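Local coordinates for protein cytolethal distending toxin subunit B (Escherichia coli, PDB 2F1N) that nicks DNA as the endonuclease subunit of a tripartite toxin, very probably causing the DNA damage that arrests intoxicated cells at G2/M, at residues D192-M195 with N196-V199. Sequence-based numbering, arbitrary orientation.
Sequences DLEM and NLTV
Asn196 folds its side chain back along the preceding helix and gives its amide ND2 to the main-chain O of Asp192, 2.9 Å away. This bond is nearly straight, with an N-H...O angle of 165°, and each partner lies close to the plane of the other's amide or carbonyl group. With CG beside its own backbone N (chi1 -73°), the carboxamide reaches back along the chain to a carbonyl of the helix. Two backbone bonds finish the reversal: Asn196 N to Leu193 O at 3.1 Å, and Leu197 N to Glu194 O at 3.2 Å, the latter across a type I beta turn from Glu194 to Leu197. The buried side belongs to the two leucines, and its close approach is Leu197 CG to Leu193 O, 3.4 Å; their side chains meet more loosely, CD2 of Leu197 to CD1 of Leu193 at 4.2 Å. At the border with the partly exposed Glu194, CD1 of Leu197 comes 3.7 Å from Glu194 OE1, the two side chains crossing at about a right angle. Toward solvent the packing is looser: Met195 runs alongside Asn196 in the same direction, Met195 CG 3.5 Å from Asn196 ND2, and the Asp192 carboxylate, salt-bridged through OD2 to Arg188, is turned 66° from the Asn196 amide plane. The turn lies within the nuclear localization signal and links helix 190-194 to helix 199-203, with Thr198 at the N-cap position of the latter. Beneath it, Leu193 packs on Tyr223 and Val225 of strand 222-228 and Ile207 of strand 205-208, whereas Leu197 meets Val160 of helix 156-168.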
loop_
_atom_site.group_PDB
_atom_site.type_symbol
_atom_site.label_atom_id
_atom_site.label_comp_id
_atom_site.label_asym_id
_atom_site.label_seq_id
_atom_site.Cartn_x
_atom_site.Cartn_y
_atom_site.Cartn_z
ATOM N N ASP A 192 14.656 -9.878 7.652
ATOM C CA ASP A 192 14.033 -10.138 8.921
ATOM C C ASP A 192 12.582 -10.580 8.806
ATOM O O ASP A 192 12.131 -11.408 9.569
ATOM C CB ASP A 192 14.130 -8.914 9.838
ATOM C CG ASP A 192 13.786 -9.238 11.238
ATOM O OD1 ASP A 192 14.556 -10.010 11.876
ATOM O OD2 ASP A 192 12.783 -8.792 11.825
ATOM N N LEU A 193 11.843 -10.005 7.855
ATOM C CA LEU A 193 10.512 -10.501 7.566
ATOM C C LEU A 193 10.567 -11.923 6.930
ATOM O O LEU A 193 9.837 -12.803 7.376
ATOM C CB LEU A 193 9.844 -9.552 6.569
ATOM C CG LEU A 193 8.442 -9.945 6.108
ATOM C CD1 LEU A 193 7.446 -10.136 7.312
ATOM C CD2 LEU A 193 7.974 -8.814 5.160
ATOM N N GLU A 194 11.423 -12.116 5.928
ATOM C CA GLU A 194 11.426 -13.363 5.133
ATOM C C GLU A 194 11.647 -14.576 6.034
ATOM O O GLU A 194 10.918 -15.584 5.925
ATOM C CB GLU A 194 12.506 -13.297 4.024
ATOM C CG GLU A 194 12.670 -14.596 3.228
ATOM C CD GLU A 194 11.481 -14.916 2.331
ATOM O OE1 GLU A 194 10.546 -14.084 2.217
ATOM O OE2 GLU A 194 11.481 -16.022 1.722
ATOM N N MET A 195 12.612 -14.458 6.959
ATOM C CA MET A 195 13.009 -15.584 7.842
ATOM C C MET A 195 11.964 -15.956 8.906
ATOM O O MET A 195 12.053 -17.019 9.540
ATOM C CB MET A 195 14.401 -15.388 8.461
ATOM C CG MET A 195 14.402 -14.631 9.798
ATOM S SD MET A 195 16.031 -14.012 10.289
ATOM C CE MET A 195 16.582 -15.137 11.457
ATOM N N ASN A 196 11.003 -15.057 9.108
ATOM C CA ASN A 196 9.923 -15.224 10.056
ATOM C C ASN A 196 8.563 -15.555 9.425
ATOM O O ASN A 196 7.548 -15.601 10.107
ATOM C CB ASN A 196 9.910 -14.021 11.014
ATOM C CG ASN A 196 11.070 -14.106 11.993
ATOM O OD1 ASN A 196 11.075 -15.018 12.810
ATOM N ND2 ASN A 196 12.060 -13.204 11.893
ATOM N N LEU A 197 8.564 -15.818 8.127
ATOM C CA LEU A 197 7.374 -16.334 7.455
ATOM C C LEU A 197 7.335 -17.859 7.498
ATOM O O LEU A 197 8.382 -18.499 7.542
ATOM C CB LEU A 197 7.338 -15.868 5.995
ATOM C CG LEU A 197 7.227 -14.364 5.819
ATOM C CD1 LEU A 197 7.510 -14.024 4.404
ATOM C CD2 LEU A 197 5.832 -13.887 6.244
ATOM N N THR A 198 6.130 -18.436 7.509
ATOM C CA THR A 198 6.014 -19.894 7.388
ATOM C C THR A 198 6.540 -20.390 6.043
ATOM O O THR A 198 6.611 -19.664 5.060
ATOM C CB THR A 198 4.561 -20.393 7.566
ATOM O OG1 THR A 198 3.727 -19.718 6.614
ATOM C CG2 THR A 198 3.985 -20.000 8.897
ATOM N N VAL A 199 6.900 -21.675 5.992
ATOM C CA VAL A 199 7.392 -22.259 4.752
ATOM C C VAL A 199 6.430 -22.071 3.556
ATOM O O VAL A 199 6.853 -21.657 2.498
ATOM C CB VAL A 199 7.656 -23.764 4.910
ATOM C CG1 VAL A 199 8.075 -24.359 3.555
ATOM C CG2 VAL A 199 8.671 -23.993 6.020
#